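PDB 4L8J: putative efflux transporter from Bacteroides eggerthii, which probably serves as the periplasmic adaptor (membrane-fusion) subunit of an HlyD-type efflux pump. Local coordinates for residues 53-58 / 227-232; 184-189 / 200-205; 204-209 / 214-219. One frame throughout, in Å; residues are numbered along the deposited sequence.

Contact 1: residues 53-58 / 227-232; sequences GQRVKK and DRTIYD
Arg-55 reaches from the edge of one beta domain to Thr-229 and Asp-232 in a loop of the next. Strand 55-56 is an outermost strand of a four-stranded antiparallel sheet of the barrel-sandwich (lipoyl-like) part of the chain, while 227-232 belongs to the loop joining strands 215-221 and 238-246 of the six-stranded barrel. The arginine is the sole residue of 53-58 that touches the loop. Its chain runs extended from CG to NE (chi2 175°), which carries the guanidinium out to the loop. There one face of the group lies over the loop backbone, with Thr-229 CA 3.9 Å off its plane, displaced from the centre of the group, while NH1 passes 4.1 Å from Thr-229 CG2. Asp-232 comes instead to the edge: its OD1 stands 3.8 Å from Arg-55 NH2 in a long salt bridge, with carboxylate and guanidinium planes 89° apart. Three of the four touching residues are exposed, so this is a light surface bridge between domains. The loop holds its own shape, since Tyr-231 N bonds to Asp-227 O and Thr-229 OG1 donates to Asp-227 OD1 at 2.8 Å, meeting that oxygen from above the carboxylate plane.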
loop_
_atom_site.group_PDB
_atom_site.type_symbol
_atom_site.label_atom_id
_atom_site.label_comp_id
_atom_site.label_asym_id
_atom_site.label_seq_id
_atom_site.Cartn_x
_atom_site.Cartn_y
_atom_site.Cartn_z
ATOM N N GLY A 53 -58.269 10.563 -9.299
ATOM C CA GLY A 53 -57.099 9.978 -9.950
ATOM C C GLY A 53 -56.571 10.799 -11.108
ATOM O O GLY A 53 -55.468 10.543 -11.601
ATOM N N GLN A 54 -57.360 11.794 -11.561
ATOM C CA GLN A 54 -56.984 12.666 -12.663
ATOM C C GLN A 54 -55.836 13.577 -12.267
ATOM O O GLN A 54 -55.796 14.118 -11.154
ATOM C CB GLN A 54 -58.187 13.498 -13.134
ATOM C CG GLN A 54 -57.909 14.435 -14.324
ATOM C CD GLN A 54 -59.185 15.008 -14.875
ATOM O OE1 GLN A 54 -60.289 14.579 -14.517
ATOM N NE2 GLN A 54 -59.065 15.989 -15.765
ATOM N N ARG A 55 -54.907 13.747 -13.203
ATOM C CA ARG A 55 -53.758 14.626 -13.051
ATOM C C ARG A 55 -54.120 15.951 -13.679
ATOM O O ARG A 55 -54.554 16.001 -14.832
ATOM C CB ARG A 55 -52.500 13.993 -13.687
ATOM C CG ARG A 55 -52.085 12.685 -13.002
ATOM C CD ARG A 55 -50.919 11.985 -13.679
ATOM N NE ARG A 55 -50.718 10.641 -13.131
ATOM C CZ ARG A 55 -51.306 9.539 -13.594
ATOM N NH1 ARG A 55 -52.139 9.605 -14.629
ATOM N NH2 ARG A 55 -51.069 8.364 -13.027
ATOM N N VAL A 56 -54.042 17.011 -12.885
ATOM C CA VAL A 56 -54.392 18.357 -13.303
ATOM C C VAL A 56 -53.161 19.264 -13.219
ATOM O O VAL A 56 -52.206 18.967 -12.503
ATOM C CB VAL A 56 -55.606 18.951 -12.537
ATOM C CG1 VAL A 56 -56.839 18.084 -12.699
ATOM C CG2 VAL A 56 -55.299 19.196 -11.063
ATOM N N LYS A 57 -53.204 20.359 -13.974
ATOM C CA LYS A 57 -52.175 21.386 -14.038
ATOM C C LYS A 57 -52.649 22.632 -13.297
ATOM O O LYS A 57 -53.849 22.861 -13.202
ATOM C CB LYS A 57 -51.880 21.736 -15.520
ATOM C CG LYS A 57 -51.285 20.583 -16.364
ATOM C CD LYS A 57 -49.805 20.257 -16.045
ATOM C CE LYS A 57 -48.813 21.226 -16.664
ATOM N NZ LYS A 57 -47.409 20.922 -16.271
ATOM N N LYS A 58 -51.706 23.465 -12.808
ATOM C CA LYS A 58 -52.015 24.732 -12.159
ATOM C C LYS A 58 -52.886 25.565 -13.111
ATOM O O LYS A 58 -52.601 25.605 -14.312
ATOM C CB LYS A 58 -50.705 25.474 -11.799
ATOM C CG LYS A 58 -50.921 26.893 -11.273
ATOM C CD LYS A 58 -49.626 27.633 -10.993
ATOM C CE LYS A 58 -49.904 29.035 -10.516
ATOM N NZ LYS A 58 -48.706 29.640 -9.875
ATOM N N ASP A 227 -41.701 9.185 -15.657
ATOM C CA ASP A 227 -43.057 9.478 -16.122
ATOM C C ASP A 227 -44.016 8.860 -15.112
ATOM O O ASP A 227 -44.059 7.632 -14.975
ATOM C CB ASP A 227 -43.233 8.888 -17.533
ATOM C CG ASP A 227 -44.431 9.362 -18.334
ATOM O OD1 ASP A 227 -45.414 9.843 -17.715
ATOM O OD2 ASP A 227 -44.408 9.212 -19.576
ATOM N N ARG A 228 -44.736 9.703 -14.358
ATOM C CA ARG A 228 -45.635 9.244 -13.292
ATOM C C ARG A 228 -46.920 8.579 -13.830
ATOM O O ARG A 228 -47.622 7.911 -13.064
ATOM C CB ARG A 228 -45.966 10.385 -12.327
ATOM C CG ARG A 228 -44.736 10.846 -11.548
ATOM C CD ARG A 228 -45.043 11.942 -10.550
ATOM N NE ARG A 228 -45.651 11.403 -9.336
ATOM C CZ ARG A 228 -45.545 11.964 -8.138
ATOM N NH1 ARG A 228 -44.828 13.070 -7.976
ATOM N NH2 ARG A 228 -46.125 11.403 -7.083
ATOM N N THR A 229 -47.191 8.707 -15.146
ATOM C CA THR A 229 -48.307 8.021 -15.804
ATOM C C THR A 229 -47.913 6.540 -15.989
ATOM O O THR A 229 -48.792 5.680 -15.979
ATOM C CB THR A 229 -48.693 8.687 -17.140
ATOM O OG1 THR A 229 -47.750 8.329 -18.148
ATOM C CG2 THR A 229 -48.817 10.209 -17.038
ATOM N N ILE A 230 -46.590 6.257 -16.152
ATOM C CA ILE A 230 -46.020 4.906 -16.294
ATOM C C ILE A 230 -45.614 4.373 -14.909
ATOM O O ILE A 230 -46.001 3.260 -14.545
ATOM C CB ILE A 230 -44.813 4.881 -17.281
ATOM C CG1 ILE A 230 -45.208 5.393 -18.680
ATOM C CG2 ILE A 230 -44.160 3.486 -17.355
ATOM C CD1 ILE A 230 -44.004 5.872 -19.553
ATOM N N TYR A 231 -44.804 5.154 -14.157
ATOM C CA TYR A 231 -44.324 4.758 -12.829
ATOM C C TYR A 231 -45.174 5.422 -11.752
ATOM O O TYR A 231 -44.900 6.548 -11.336
ATOM C CB TYR A 231 -42.826 5.084 -12.666
ATOM C CG TYR A 231 -41.974 4.517 -13.777
ATOM C CD1 TYR A 231 -41.598 3.179 -13.777
ATOM C CD2 TYR A 231 -41.553 5.319 -14.838
ATOM C CE1 TYR A 231 -40.818 2.651 -14.800
ATOM C CE2 TYR A 231 -40.770 4.802 -15.868
ATOM C CZ TYR A 231 -40.399 3.466 -15.839
ATOM O OH TYR A 231 -39.645 2.937 -16.857
ATOM N N ASP A 232 -46.223 4.704 -11.317
ATOM C CA ASP A 232 -47.188 5.167 -10.323
ATOM C C ASP A 232 -46.656 4.879 -8.922
ATOM O O ASP A 232 -46.930 3.828 -8.335
ATOM C CB ASP A 232 -48.565 4.502 -10.565
ATOM C CG ASP A 232 -49.701 5.137 -9.795
ATOM O OD1 ASP A 232 -49.930 6.357 -9.970
ATOM O OD2 ASP A 232 -50.379 4.410 -9.032
#

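Contact 2: residues 184-189 / 200-205; sequences ATFKVE and ARLEEY
The beta hairpin of strands 185-190 and 198-205 forms part of the closed six-stranded antiparallel barrel, and this contact lies where its two strands begin to part. One direct bond joins the backbones here: Ala-200 N donates to Phe-186 O at 3.0 Å, somewhat bent (145° at the hydrogen). A water lies beside it and accepts from Phe-186 N at 3.0 Å. The same water comes within 2.4 Å of Ala-200 O, too short to trust, so a water bridge between the strands remains doubtful. With their N-to-C directions 120° apart, the short strand segments diverge beyond this point, and side chains take over from backbone pairing.

Phe-186 has its CG anti to the carbonyl carbon (chi1 -52°), and the ring reaches along strand 198-205 until CE1 meets Leu-202 CB at 3.9 Å, an oblique approach. Ala-200 O lies at the ring's edge, near its plane. Two residues on from Phe-186, Val-188 uses CG2, the branch beside its backbone N, to touch Ala-200 CB at 3.9 Å. Phe-186 CB is 4.2 Å from Ala-200 CB, so this small methyl touches both residues, from two different directions.

Phe-186, Val-188 and Ala-200 are buried, and their neighbours enclose them: Leu-243 and Cys-239 on strand 238-246, Ile-219 on strand 215-221, and Leu-179 of helix 176-180 against the phenylalanine. Further along, Glu-203 and Glu-204 both face Thr-218 in a classic beta bulge. The closed six-stranded antiparallel barrel, with apolar residues turned into its core and the short helix 176-180 packed against them, is consistent with the beta-barrel domain of HlyD-type membrane-fusion proteins.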
loop_
_atom_site.group_PDB
_atom_site.type_symbol
_atom_site.label_atom_id
_atom_site.label_comp_id
_atom_site.label_asym_id
_atom_site.label_seq_id
_atom_site.Cartn_x
_atom_site.Cartn_y
_atom_site.Cartn_z
ATOM N N ALA A 184 -21.090 13.659 -5.234
ATOM C CA ALA A 184 -21.728 12.393 -4.824
ATOM C C ALA A 184 -23.064 12.272 -5.593
ATOM O O ALA A 184 -23.741 13.290 -5.788
ATOM C CB ALA A 184 -21.974 12.403 -3.312
ATOM N N THR A 185 -23.399 11.091 -6.119
ATOM C CA THR A 185 -24.649 10.919 -6.877
ATOM C C THR A 185 -25.615 9.975 -6.145
ATOM O O THR A 185 -25.190 9.175 -5.323
ATOM C CB THR A 185 -24.368 10.408 -8.317
ATOM O OG1 THR A 185 -23.812 9.098 -8.254
ATOM C CG2 THR A 185 -23.455 11.355 -9.127
ATOM N N PHE A 186 -26.910 10.083 -6.451
ATOM C CA PHE A 186 -27.986 9.252 -5.896
ATOM C C PHE A 186 -28.788 8.688 -7.026
ATOM O O PHE A 186 -29.257 9.449 -7.877
ATOM C CB PHE A 186 -28.917 10.054 -4.949
ATOM C CG PHE A 186 -28.232 10.833 -3.855
ATOM C CD1 PHE A 186 -27.720 12.101 -4.096
ATOM C CD2 PHE A 186 -28.089 10.295 -2.579
ATOM C CE1 PHE A 186 -27.087 12.823 -3.079
ATOM C CE2 PHE A 186 -27.472 11.023 -1.558
ATOM C CZ PHE A 186 -26.971 12.274 -1.816
ATOM N N LYS A 187 -28.937 7.360 -7.046
ATOM C CA LYS A 187 -29.731 6.652 -8.051
ATOM C C LYS A 187 -30.767 5.815 -7.315
ATOM O O LYS A 187 -30.414 5.079 -6.389
ATOM C CB LYS A 187 -28.851 5.787 -8.976
ATOM C CG LYS A 187 -27.725 6.534 -9.700
ATOM C CD LYS A 187 -28.165 7.209 -10.994
ATOM C CE LYS A 187 -27.043 7.998 -11.636
ATOM N NZ LYS A 187 -26.937 9.364 -11.061
ATOM N N VAL A 188 -32.044 5.971 -7.691
ATOM C CA VAL A 188 -33.168 5.276 -7.058
ATOM C C VAL A 188 -33.731 4.169 -7.922
ATOM O O VAL A 188 -34.035 4.361 -9.096
ATOM C CB VAL A 188 -34.296 6.278 -6.683
ATOM C CG1 VAL A 188 -35.529 5.562 -6.092
ATOM C CG2 VAL A 188 -33.775 7.331 -5.725
ATOM N N GLU A 189 -33.960 3.044 -7.282
ATOM C CA GLU A 189 -34.649 1.914 -7.872
ATOM C C GLU A 189 -35.843 1.579 -6.958
ATOM O O GLU A 189 -35.625 1.228 -5.803
ATOM C CB GLU A 189 -33.689 0.724 -8.062
ATOM C CG GLU A 189 -34.322 -0.381 -8.911
ATOM C CD GLU A 189 -33.543 -1.680 -8.994
ATOM O OE1 GLU A 189 -32.638 -1.905 -8.159
ATOM O OE2 GLU A 189 -33.856 -2.486 -9.896
ATOM N N ALA A 200 -31.526 11.042 -8.971
ATOM C CA ALA A 200 -32.165 11.829 -7.948
ATOM C C ALA A 200 -31.198 12.880 -7.508
ATOM O O ALA A 200 -29.990 12.681 -7.631
ATOM C CB ALA A 200 -32.573 10.938 -6.772
ATOM N N ARG A 201 -31.701 14.000 -7.003
ATOM C CA ARG A 201 -30.813 15.032 -6.512
ATOM C C ARG A 201 -31.004 15.224 -5.018
ATOM O O ARG A 201 -32.097 15.022 -4.495
ATOM C CB ARG A 201 -31.002 16.363 -7.275
ATOM C CG ARG A 201 -32.383 16.988 -7.125
ATOM C CD ARG A 201 -32.413 18.432 -7.605
ATOM N NE ARG A 201 -33.430 19.188 -6.869
ATOM C CZ ARG A 201 -34.711 19.230 -7.207
ATOM N NH1 ARG A 201 -35.139 18.594 -8.288
ATOM N NH2 ARG A 201 -35.579 19.903 -6.461
ATOM N N LEU A 202 -29.961 15.714 -4.347
ATOM C CA LEU A 202 -30.038 16.015 -2.936
ATOM C C LEU A 202 -30.975 17.175 -2.670
ATOM O O LEU A 202 -30.826 18.226 -3.287
ATOM C CB LEU A 202 -28.639 16.365 -2.392
ATOM C CG LEU A 202 -28.571 16.707 -0.906
ATOM C CD1 LEU A 202 -29.029 15.503 -0.023
ATOM C CD2 LEU A 202 -27.181 17.145 -0.538
ATOM N N GLU A 203 -31.894 17.018 -1.713
ATOM C CA GLU A 203 -32.696 18.150 -1.321
ATOM C C GLU A 203 -32.063 18.751 -0.074
ATOM O O GLU A 203 -31.858 19.961 -0.004
ATOM C CB GLU A 203 -34.173 17.809 -1.095
ATOM C CG GLU A 203 -34.938 19.078 -0.714
ATOM C CD GLU A 203 -36.432 18.992 -0.487
ATOM O OE1 GLU A 203 -36.868 18.160 0.339
ATOM O OE2 GLU A 203 -37.162 19.823 -1.078
ATOM N N GLU A 204 -31.738 17.891 0.911
ATOM C CA GLU A 204 -31.149 18.298 2.184
ATOM C C GLU A 204 -30.845 17.085 3.062
ATOM O O GLU A 204 -31.371 16.011 2.821
ATOM C CB GLU A 204 -32.100 19.231 2.958
ATOM C CG GLU A 204 -33.398 18.528 3.336
ATOM C CD GLU A 204 -34.532 19.414 3.792
ATOM O OE1 GLU A 204 -34.715 20.506 3.205
ATOM O OE2 GLU A 204 -35.273 18.987 4.705
ATOM N N TYR A 205 -30.015 17.270 4.080
ATOM C CA TYR A 205 -29.773 16.239 5.087
ATOM C C TYR A 205 -29.500 16.924 6.404
ATOM O O TYR A 205 -28.911 18.013 6.406
ATOM C CB TYR A 205 -28.693 15.202 4.711
ATOM C CG TYR A 205 -27.272 15.695 4.514
ATOM C CD1 TYR A 205 -26.405 15.838 5.596
ATOM C CD2 TYR A 205 -26.747 15.862 3.232
ATOM C CE1 TYR A 205 -25.072 16.228 5.414
ATOM C CE2 TYR A 205 -25.408 16.212 3.034
ATOM C CZ TYR A 205 -24.579 16.415 4.128
ATOM O OH TYR A 205 -23.273 16.777 3.918
HETATM O O HOH W 1 -27.574 12.593 -8.022
#

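Contact 3: residues 204-209 / 214-219; sequences EYLDIS and GIPVTI
The Tyr-205 side chain runs alongside that of Ile-215 on the hairpin of strands 198-205 and 215-221. Tyr-205 faces Val-217 as an antiparallel non-hydrogen-bonded pair, and its side chain can be followed outward. CB comes first, 3.8 Å from Val-217 CG2 and 3.3 Å from Pro-216 O. CG sits between the backbone N and the carbonyl carbon (chi1 63°), which swings the ring along the strand toward Ile-215. There CG passes 4.1 Å from Ile-215 CG2, and CD1 makes the nearer approach to the same methyl, 3.6 Å, oblique to the ring. Past CD1 the ring leads away from strand 215-221.

Backbone bonds flank Tyr-205. Glu-204 and Thr-218 form a hydrogen-bonded pair, the shorter bond being Thr-218 N to Glu-204 O at 2.8 Å and 174°. One step on, Leu-206 N donates to Pro-216 O at 2.9 Å, while Leu-206 CB packs on the proline CD. Pro-216 O also receives a CA-H...O contact from Tyr-205. Where the strands end, a water continues the link, accepting from Ile-208 N and lying 2.9 Å from Leu-206 O.

Ile-215 and Tyr-205 both rest against helix 176-180, Ile-215 on Leu-176 and Leu-179, while Asp-207 forms a salt bridge to Arg-180 of that helix. Strand 166-171 pairs along the other edge of 215-221, and Val-217 packs on its Phe-169 and Val-171.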
loop_
_atom_site.group_PDB
_atom_site.type_symbol
_atom_site.label_atom_id
_atom_site.label_comp_id
_atom_site.label_asym_id
_atom_site.label_seq_id
_atom_site.Cartn_x
_atom_site.Cartn_y
_atom_site.Cartn_z
ATOM N N GLU A 204 -31.738 17.891 0.911
ATOM C CA GLU A 204 -31.149 18.298 2.184
ATOM C C GLU A 204 -30.845 17.085 3.062
ATOM O O GLU A 204 -31.371 16.011 2.821
ATOM C CB GLU A 204 -32.100 19.231 2.958
ATOM C CG GLU A 204 -33.398 18.528 3.336
ATOM C CD GLU A 204 -34.532 19.414 3.792
ATOM O OE1 GLU A 204 -34.715 20.506 3.205
ATOM O OE2 GLU A 204 -35.273 18.987 4.705
ATOM N N TYR A 205 -30.015 17.270 4.080
ATOM C CA TYR A 205 -29.773 16.239 5.087
ATOM C C TYR A 205 -29.500 16.924 6.404
ATOM O O TYR A 205 -28.911 18.013 6.406
ATOM C CB TYR A 205 -28.693 15.202 4.711
ATOM C CG TYR A 205 -27.272 15.695 4.514
ATOM C CD1 TYR A 205 -26.405 15.838 5.596
ATOM C CD2 TYR A 205 -26.747 15.862 3.232
ATOM C CE1 TYR A 205 -25.072 16.228 5.414
ATOM C CE2 TYR A 205 -25.408 16.212 3.034
ATOM C CZ TYR A 205 -24.579 16.415 4.128
ATOM O OH TYR A 205 -23.273 16.777 3.918
ATOM N N LEU A 206 -29.970 16.323 7.513
ATOM C CA LEU A 206 -29.750 16.882 8.842
ATOM C C LEU A 206 -28.381 16.414 9.351
ATOM O O LEU A 206 -28.192 15.215 9.597
ATOM C CB LEU A 206 -30.886 16.482 9.804
ATOM C CG LEU A 206 -30.855 17.121 11.206
ATOM C CD1 LEU A 206 -31.012 18.671 11.147
ATOM C CD2 LEU A 206 -31.917 16.513 12.108
ATOM N N ASP A 207 -27.430 17.356 9.495
ATOM C CA ASP A 207 -26.082 17.019 9.946
ATOM C C ASP A 207 -25.775 17.523 11.364
ATOM O O ASP A 207 -25.321 18.649 11.556
ATOM C CB ASP A 207 -25.027 17.535 8.933
ATOM C CG ASP A 207 -23.539 17.365 9.243
ATOM O OD1 ASP A 207 -23.203 16.760 10.298
ATOM O OD2 ASP A 207 -22.708 17.849 8.438
ATOM N N ILE A 208 -25.995 16.642 12.337
ATOM C CA ILE A 208 -25.623 16.722 13.761
ATOM C C ILE A 208 -25.026 15.341 14.094
ATOM O O ILE A 208 -25.648 14.556 14.822
ATOM C CB ILE A 208 -26.748 17.137 14.771
ATOM C CG1 ILE A 208 -27.813 18.096 14.183
ATOM C CG2 ILE A 208 -26.121 17.681 16.064
ATOM C CD1 ILE A 208 -29.256 17.918 14.776
ATOM N N SER A 209 -23.859 15.010 13.480
ATOM C CA SER A 209 -23.168 13.711 13.641
ATOM C C SER A 209 -22.856 13.397 15.133
ATOM O O SER A 209 -22.725 12.226 15.507
ATOM C CB SER A 209 -21.888 13.672 12.806
ATOM N N GLY A 214 -27.831 8.730 13.313
ATOM C CA GLY A 214 -27.936 8.584 11.861
ATOM C C GLY A 214 -28.177 9.925 11.184
ATOM O O GLY A 214 -28.482 10.923 11.846
ATOM N N ILE A 215 -28.007 9.967 9.870
ATOM C CA ILE A 215 -28.179 11.199 9.092
ATOM C C ILE A 215 -29.446 11.093 8.244
ATOM O O ILE A 215 -29.412 10.417 7.223
ATOM C CB ILE A 215 -26.929 11.514 8.213
ATOM C CG1 ILE A 215 -25.635 11.508 9.052
ATOM C CG2 ILE A 215 -27.083 12.865 7.437
ATOM C CD1 ILE A 215 -24.424 11.125 8.237
ATOM N N PRO A 216 -30.559 11.742 8.648
ATOM C CA PRO A 216 -31.762 11.740 7.783
ATOM C C PRO A 216 -31.478 12.573 6.526
ATOM O O PRO A 216 -30.961 13.708 6.604
ATOM C CB PRO A 216 -32.875 12.361 8.659
ATOM C CG PRO A 216 -32.246 12.656 10.019
ATOM C CD PRO A 216 -30.743 12.569 9.860
ATOM N N VAL A 217 -31.729 11.962 5.372
ATOM C CA VAL A 217 -31.477 12.549 4.057
ATOM C C VAL A 217 -32.789 12.613 3.288
ATOM O O VAL A 217 -33.537 11.644 3.279
ATOM C CB VAL A 217 -30.421 11.735 3.243
ATOM C CG1 VAL A 217 -30.106 12.427 1.907
ATOM C CG2 VAL A 217 -29.119 11.502 4.025
ATOM N N THR A 218 -33.010 13.702 2.557
ATOM C CA THR A 218 -34.134 13.823 1.633
ATOM C C THR A 218 -33.564 14.034 0.240
ATOM O O THR A 218 -32.690 14.871 0.050
ATOM C CB THR A 218 -35.135 14.918 2.043
ATOM O OG1 THR A 218 -35.573 14.632 3.363
ATOM C CG2 THR A 218 -36.368 14.920 1.154
ATOM N N ILE A 219 -34.049 13.252 -0.729
ATOM C CA ILE A 219 -33.645 13.370 -2.112
ATOM C C ILE A 219 -34.920 13.565 -2.953
ATOM O O ILE A 219 -36.011 13.238 -2.485
ATOM C CB ILE A 219 -32.775 12.183 -2.607
ATOM C CG1 ILE A 219 -33.532 10.824 -2.490
ATOM C CG2 ILE A 219 -31.407 12.148 -1.901
ATOM C CD1 ILE A 219 -32.818 9.630 -3.220
HETATM O O HOH W 2 -27.067 13.935 11.974
#

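In the fold
From the N terminus, the chain passes residues 53-58 early, runs out through the long helices 68-95 and 102-127, returns past 53-58 on strand 137-142, enters the barrel, and touches 53-58 once more at 227-232. Contact 1 thus closes a loop of 168 residues that encloses both other contacts, and ties a sheet of the sandwich region to the barrel. Contacts 2 and 3 are short hairpin closures in succession: they share Glu-204 and Tyr-205 of strand 198-205, which pairs with strand 185-190 in one and strand 215-221 in the other. Their centres are 12 Å apart and Val-188 packs on Ile-219 between them, whereas contact 1 touches neither.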